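Local coordinates for kojibiose phosphorylase (Gut metagenome, PDB 6W0P), which belongs to glycoside hydrolase family 65, carbohydrate-active enzymes built from an N-terminal beta-sandwich, a helical catalytic domain and a small C-terminal beta domain, at residues F552-V558 with Y580-I585; Q134-I140 with I157-I163. All coordinates share one frame; numbering follows the deposited sequence.

Interaction 1: F552-V558 with Y580-I585; sequences FFDMPHV and YRTDII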
loop_
_atom_site.group_PDB
_atom_site.type_symbol
_atom_site.label_atom_id
_atom_site.label_comp_id
_atom_site.label_asym_id
_atom_site.label_seq_id
_atom_site.Cartn_x
_atom_site.Cartn_y
_atom_site.Cartn_z
ATOM N N PHE A 552 1.215 -23.813 5.487
ATOM C CA PHE A 552 1.959 -23.274 6.656
ATOM C C PHE A 552 3.102 -24.210 7.075
ATOM O O PHE A 552 4.201 -23.702 7.252
ATOM C CB PHE A 552 1.098 -22.999 7.885
ATOM C CG PHE A 552 1.889 -22.250 8.923
ATOM C CD1 PHE A 552 2.680 -22.923 9.840
ATOM C CD2 PHE A 552 1.923 -20.866 8.916
ATOM C CE1 PHE A 552 3.448 -22.227 10.758
ATOM C CE2 PHE A 552 2.689 -20.171 9.834
ATOM C CZ PHE A 552 3.452 -20.856 10.753
ATOM N N PHE A 553 2.852 -25.504 7.274
ATOM C CA PHE A 553 3.844 -26.480 7.815
ATOM C C PHE A 553 5.104 -26.545 6.947
ATOM O O PHE A 553 6.187 -26.753 7.518
ATOM C CB PHE A 553 3.268 -27.900 7.875
ATOM C CG PHE A 553 2.225 -28.135 8.931
ATOM C CD1 PHE A 553 2.199 -27.375 10.092
ATOM C CD2 PHE A 553 1.316 -29.178 8.799
ATOM C CE1 PHE A 553 1.278 -27.635 11.093
ATOM C CE2 PHE A 553 0.391 -29.440 9.801
ATOM C CZ PHE A 553 0.359 -28.651 10.934
ATOM N N ASP A 554 4.950 -26.388 5.624
ATOM C CA ASP A 554 6.029 -26.584 4.616
ATOM C C ASP A 554 6.825 -25.294 4.378
ATOM O O ASP A 554 7.805 -25.355 3.624
ATOM C CB ASP A 554 5.484 -27.180 3.307
ATOM C CG ASP A 554 6.505 -28.099 2.648
ATOM O OD1 ASP A 554 7.207 -28.805 3.392
ATOM O OD2 ASP A 554 6.647 -28.057 1.420
ATOM N N MET A 555 6.491 -24.183 5.031
ATOM C CA MET A 555 7.179 -22.879 4.805
ATOM C C MET A 555 8.631 -23.008 5.249
ATOM O O MET A 555 8.966 -23.881 6.054
ATOM C CB MET A 555 6.521 -21.729 5.573
ATOM C CG MET A 555 5.105 -21.419 5.101
ATOM S SD MET A 555 4.964 -20.746 3.409
ATOM C CE MET A 555 5.795 -19.181 3.686
ATOM N N PRO A 556 9.532 -22.146 4.716
ATOM C CA PRO A 556 10.898 -22.046 5.213
ATOM C C PRO A 556 10.902 -21.843 6.729
ATOM O O PRO A 556 10.123 -21.026 7.234
ATOM C CB PRO A 556 11.467 -20.835 4.462
ATOM C CG PRO A 556 10.686 -20.820 3.179
ATOM C CD PRO A 556 9.298 -21.270 3.566
ATOM N N HIS A 557 11.764 -22.595 7.408
ATOM C CA HIS A 557 11.912 -22.560 8.884
ATOM C C HIS A 557 12.910 -21.469 9.255
ATOM O O HIS A 557 14.021 -21.493 8.705
ATOM C CB HIS A 557 12.367 -23.919 9.446
ATOM C CG HIS A 557 12.487 -23.869 10.931
ATOM N ND1 HIS A 557 11.389 -23.581 11.750
ATOM C CD2 HIS A 557 13.559 -23.993 11.750
ATOM C CE1 HIS A 557 11.796 -23.566 13.010
ATOM N NE2 HIS A 557 13.118 -23.816 13.034
ATOM N N VAL A 558 12.518 -20.531 10.118
ATOM C CA VAL A 558 13.481 -19.642 10.834
ATOM C C VAL A 558 13.301 -19.868 12.336
ATOM O O VAL A 558 12.160 -19.747 12.849
ATOM C CB VAL A 558 13.353 -18.145 10.489
ATOM C CG1 VAL A 558 14.376 -17.329 11.283
ATOM C CG2 VAL A 558 13.519 -17.856 8.999
ATOM N N TYR A 580 6.755 -12.356 5.896
ATOM C CA TYR A 580 5.575 -13.139 5.445
ATOM C C TYR A 580 5.973 -14.540 4.975
ATOM O O TYR A 580 5.116 -15.455 5.034
ATOM C CB TYR A 580 4.821 -12.419 4.332
ATOM C CG TYR A 580 4.132 -11.160 4.783
ATOM C CD1 TYR A 580 3.057 -11.214 5.646
ATOM C CD2 TYR A 580 4.513 -9.927 4.302
ATOM C CE1 TYR A 580 2.392 -10.072 6.043
ATOM C CE2 TYR A 580 3.856 -8.768 4.679
ATOM C CZ TYR A 580 2.794 -8.841 5.559
ATOM O OH TYR A 580 2.173 -7.703 5.976
ATOM N N ARG A 581 7.223 -14.721 4.534
ATOM C CA ARG A 581 7.608 -15.959 3.797
ATOM C C ARG A 581 8.471 -16.849 4.694
ATOM O O ARG A 581 9.361 -17.539 4.152
ATOM C CB ARG A 581 8.244 -15.607 2.448
ATOM C CG ARG A 581 9.412 -14.651 2.505
ATOM C CD ARG A 581 9.857 -14.259 1.107
ATOM N NE ARG A 581 10.912 -13.256 1.150
ATOM C CZ ARG A 581 12.223 -13.490 1.308
ATOM N NH1 ARG A 581 12.685 -14.729 1.442
ATOM N NH2 ARG A 581 13.074 -12.464 1.345
ATOM N N THR A 582 8.185 -16.859 6.002
ATOM C CA THR A 582 8.824 -17.735 7.022
ATOM C C THR A 582 7.716 -18.434 7.818
ATOM O O THR A 582 6.535 -18.278 7.459
ATOM C CB THR A 582 9.735 -16.962 7.990
ATOM O OG1 THR A 582 8.931 -16.204 8.900
ATOM C CG2 THR A 582 10.708 -16.034 7.296
ATOM N N ASP A 583 8.095 -19.151 8.877
ATOM C CA ASP A 583 7.159 -19.818 9.813
ATOM C C ASP A 583 7.230 -19.102 11.166
ATOM O O ASP A 583 6.966 -19.734 12.200
ATOM C CB ASP A 583 7.466 -21.309 9.857
ATOM C CG ASP A 583 8.760 -21.667 10.555
ATOM O OD1 ASP A 583 9.595 -20.750 10.779
ATOM O OD2 ASP A 583 8.907 -22.851 10.869
ATOM N N ILE A 584 7.617 -17.831 11.156
ATOM C CA ILE A 584 7.619 -16.946 12.351
ATOM C C ILE A 584 6.215 -16.358 12.449
ATOM O O ILE A 584 5.731 -15.813 11.439
ATOM C CB ILE A 584 8.677 -15.840 12.219
ATOM C CG1 ILE A 584 10.095 -16.392 12.054
ATOM C CG2 ILE A 584 8.583 -14.885 13.386
ATOM C CD1 ILE A 584 11.050 -15.399 11.462
ATOM N N ILE A 585 5.619 -16.431 13.636
ATOM C CA ILE A 585 4.216 -16.047 13.931
ATOM C C ILE A 585 4.228 -14.837 14.868
ATOM O O ILE A 585 5.065 -14.787 15.822
ATOM C CB ILE A 585 3.473 -17.250 14.526
ATOM C CG1 ILE A 585 3.290 -18.356 13.487
ATOM C CG2 ILE A 585 2.142 -16.856 15.130
ATOM C CD1 ILE A 585 3.148 -19.720 14.114
#
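The imidazole of His557 meets the carboxylate of Asp583 at its edge: ND1 donates to OD2 at 2.7 Å, nearly in the ring plane, and uses the syn lone pair of that oxygen. Ring and carboxylate planes stand 89° apart. This His-carboxylate bond joins two irregular segments of the long loop between helices 522-534 and 590-596 in the family 65 catalytic domain. The other oxygen, OD1, is approached from above the carboxylate plane by Val558 N at 3.0 Å, so the acid grips neighbouring residues with both oxygens. OD2 has further partners in Arg616, through a salt bridge, and Gln463 of the second subunit, which places the carboxylate at the dimer interface.

The second flat group, the Phe552 ring, meets Ile585 obliquely, CZ lying 3.6 Å from CD1. The Met555 side chain folds back on itself at its second and third torsions (-67° and -66°), which carries CE to 3.7 Å from Arg581 C. Val558 rests its CB on Ile584 CD1 and its CG2 on Thr582 CG2. Thr582 also shapes its own segment through an ST turn, in which its OG1 accepts from Ile584 N at 3.1 Å.

Interaction 2: Q134-I140 with I157-I163; sequences QAKIKII and ISFESDI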
loop_
_atom_site.group_PDB
_atom_site.type_symbol
_atom_site.label_atom_id
_atom_site.label_comp_id
_atom_site.label_asym_id
_atom_site.label_seq_id
_atom_site.Cartn_x
_atom_site.Cartn_y
_atom_site.Cartn_z
ATOM N N GLN A 134 11.376 36.471 46.059
ATOM C CA GLN A 134 11.683 36.448 47.512
ATOM C C GLN A 134 10.750 35.449 48.203
ATOM O O GLN A 134 10.858 35.319 49.410
ATOM C CB GLN A 134 11.549 37.853 48.123
ATOM C CG GLN A 134 12.368 38.931 47.412
ATOM C CD GLN A 134 13.775 38.485 47.082
ATOM O OE1 GLN A 134 14.148 38.345 45.913
ATOM N NE2 GLN A 134 14.565 38.234 48.117
ATOM N N ALA A 135 9.860 34.812 47.446
ATOM C CA ALA A 135 8.722 34.011 47.949
ATOM C C ALA A 135 8.965 32.531 47.669
ATOM O O ALA A 135 9.547 32.208 46.610
ATOM C CB ALA A 135 7.432 34.463 47.309
ATOM N N LYS A 136 8.539 31.693 48.611
ATOM C CA LYS A 136 8.299 30.243 48.422
ATOM C C LYS A 136 6.782 30.013 48.496
ATOM O O LYS A 136 6.195 30.236 49.597
ATOM C CB LYS A 136 9.066 29.440 49.476
ATOM C CG LYS A 136 10.561 29.674 49.447
ATOM C CD LYS A 136 11.335 28.660 50.230
ATOM C CE LYS A 136 12.753 29.139 50.483
ATOM N NZ LYS A 136 13.629 28.046 50.967
ATOM N N ILE A 137 6.168 29.649 47.361
ATOM C CA ILE A 137 4.709 29.367 47.266
ATOM C C ILE A 137 4.492 27.861 47.037
ATOM O O ILE A 137 4.864 27.325 45.966
ATOM C CB ILE A 137 4.064 30.240 46.187
ATOM C CG1 ILE A 137 4.654 31.659 46.181
ATOM C CG2 ILE A 137 2.551 30.249 46.361
ATOM C CD1 ILE A 137 3.980 32.604 45.221
ATOM N N LYS A 138 3.933 27.196 48.044
ATOM C CA LYS A 138 3.489 25.782 47.953
ATOM C C LYS A 138 2.155 25.739 47.190
ATOM O O LYS A 138 1.170 26.362 47.637
ATOM C CB LYS A 138 3.420 25.174 49.352
ATOM C CG LYS A 138 3.526 23.658 49.366
ATOM C CD LYS A 138 2.907 23.045 50.595
ATOM C CE LYS A 138 2.693 21.551 50.472
ATOM N NZ LYS A 138 1.872 21.077 51.606
ATOM N N ILE A 139 2.166 25.097 46.022
ATOM C CA ILE A 139 0.987 24.936 45.122
ATOM C C ILE A 139 0.505 23.499 45.270
ATOM O O ILE A 139 1.331 22.593 45.056
ATOM C CB ILE A 139 1.350 25.173 43.639
ATOM C CG1 ILE A 139 2.131 26.469 43.405
ATOM C CG2 ILE A 139 0.100 25.079 42.768
ATOM C CD1 ILE A 139 1.439 27.679 43.894
ATOM N N ILE A 140 -0.782 23.294 45.542
ATOM C CA ILE A 140 -1.409 21.947 45.436
ATOM C C ILE A 140 -2.514 22.049 44.392
ATOM O O ILE A 140 -3.406 22.868 44.589
ATOM C CB ILE A 140 -1.951 21.454 46.787
ATOM C CG1 ILE A 140 -0.959 21.641 47.938
ATOM C CG2 ILE A 140 -2.406 20.010 46.666
ATOM C CD1 ILE A 140 -1.591 21.464 49.328
ATOM N N ILE A 157 -7.348 24.235 43.531
ATOM C CA ILE A 157 -6.017 24.892 43.520
ATOM C C ILE A 157 -5.869 25.636 44.848
ATOM O O ILE A 157 -6.717 26.506 45.142
ATOM C CB ILE A 157 -5.882 25.837 42.311
ATOM C CG1 ILE A 157 -6.265 25.152 41.000
ATOM C CG2 ILE A 157 -4.477 26.406 42.254
ATOM C CD1 ILE A 157 -6.558 26.109 39.870
ATOM N N SER A 158 -4.833 25.288 45.609
ATOM C CA SER A 158 -4.428 25.983 46.850
ATOM C C SER A 158 -3.021 26.594 46.705
ATOM O O SER A 158 -2.148 25.994 46.051
ATOM C CB SER A 158 -4.493 25.055 48.002
ATOM O OG SER A 158 -3.310 24.301 48.072
ATOM N N PHE A 159 -2.821 27.751 47.333
ATOM C CA PHE A 159 -1.556 28.522 47.348
ATOM C C PHE A 159 -1.155 28.724 48.812
ATOM O O PHE A 159 -2.034 29.073 49.627
ATOM C CB PHE A 159 -1.768 29.859 46.634
ATOM C CG PHE A 159 -2.152 29.777 45.176
ATOM C CD1 PHE A 159 -1.186 29.736 44.187
ATOM C CD2 PHE A 159 -3.477 29.796 44.786
ATOM C CE1 PHE A 159 -1.535 29.686 42.850
ATOM C CE2 PHE A 159 -3.826 29.740 43.448
ATOM C CZ PHE A 159 -2.855 29.694 42.481
ATOM N N GLU A 160 0.099 28.458 49.166
ATOM C CA GLU A 160 0.597 28.824 50.518
ATOM C C GLU A 160 1.973 29.471 50.376
ATOM O O GLU A 160 2.949 28.727 50.122
ATOM C CB GLU A 160 0.640 27.631 51.473
ATOM C CG GLU A 160 1.033 28.044 52.890
ATOM C CD GLU A 160 0.779 27.012 53.980
ATOM O OE1 GLU A 160 0.027 26.042 53.722
ATOM O OE2 GLU A 160 1.353 27.174 55.084
ATOM N N SER A 161 2.028 30.799 50.542
ATOM C CA SER A 161 3.259 31.624 50.459
ATOM C C SER A 161 3.909 31.731 51.836
ATOM O O SER A 161 3.167 31.886 52.821
ATOM C CB SER A 161 2.953 32.991 49.911
ATOM O OG SER A 161 4.155 33.650 49.545
ATOM N N ASP A 162 5.238 31.652 51.902
ATOM C CA ASP A 162 6.007 31.887 53.159
ATOM C C ASP A 162 6.074 33.399 53.456
ATOM O O ASP A 162 6.387 33.734 54.596
ATOM C CB ASP A 162 7.390 31.210 53.146
ATOM C CG ASP A 162 8.392 31.768 52.136
ATOM O OD1 ASP A 162 7.975 32.574 51.246
ATOM O OD2 ASP A 162 9.592 31.398 52.232
ATOM N N ILE A 163 5.788 34.288 52.498
ATOM C CA ILE A 163 5.705 35.768 52.742
ATOM C C ILE A 163 4.397 36.304 52.176
ATOM O O ILE A 163 3.854 35.678 51.275
ATOM C CB ILE A 163 6.890 36.549 52.135
ATOM C CG1 ILE A 163 6.963 36.385 50.617
ATOM C CG2 ILE A 163 8.206 36.180 52.799
ATOM C CD1 ILE A 163 8.002 37.253 49.956
HETATM O O HOH W 1 -1.071 25.066 49.036
#
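Lys136 and Asp162 meet where the pairing of the two strands gives way to a loop, and the aspartate can be followed atom by atom. Its CB sits 3.9 Å from Lys136 O, the same carbonyl that accepts from Asp162 N. With chi1 at 67°, CG sits flanked by both the backbone N and the carbonyl carbon, which swings the carboxylate over the neighbouring strand. There OD1 accepts from Lys136 N at 2.8 Å; the bond is almost straight, at 173°, but the donor stands well above the carboxylate plane. Through OD1 the side chain takes the place of a backbone carbonyl in the pairing. OD2 lies against the aliphatic part of Lys136, 3.4 Å from its CG, while the lysine chain runs on, extended, and its NZ does not reach the acid.

Further along, the segments form an antiparallel beta hairpin of strands 135-145 and 152-161, within the large sheet of the N-terminal beta-sandwich domain. Lys138 with Glu160 and Ile140 with Ser158 are hydrogen-bonded pairs, each closed by two backbone bonds; Ile137 with Ser161 and Ile139 with Phe159 are the non-hydrogen-bonded pairs between and beyond them. The side chains of these last two pairs turn to the inner face, where strands 165-174 and 230-239 of the second sheet pack on Ile137 and Phe159. Ile139 and Phe159 run alongside each other there in the same direction, with Ile139 CD1 3.3 Å from Phe159 CD1. The CG2 of Ile137 comes up at the edge of the same ring.

On the other face, Ser158 OG packs 3.4 Å from Ile140 CB, and a water bridges it to Lys138 O, to which the water donates at 2.9 Å.

How the interactions relate
From the N terminus, the chain first passes through interaction 2. Strand 135-145 runs out, turns, and comes back as strand 152-161, so the contact closes a hairpin with 16 residues between its segments, tying neighbouring strands of the large sheet in the N-terminal domain. Much later, in the central catalytic domain, interaction 1 closes a second excursion, of 21 residues, none in helix or strand, between helices 522-534 and 590-596. The two closures follow in series and neither nest nor cross. Their centres lie about 64 Å apart, on opposite sides of the chain's centre. Only interaction 1 reaches the second subunit; no other chain of the assembly touches the segments of interaction 2.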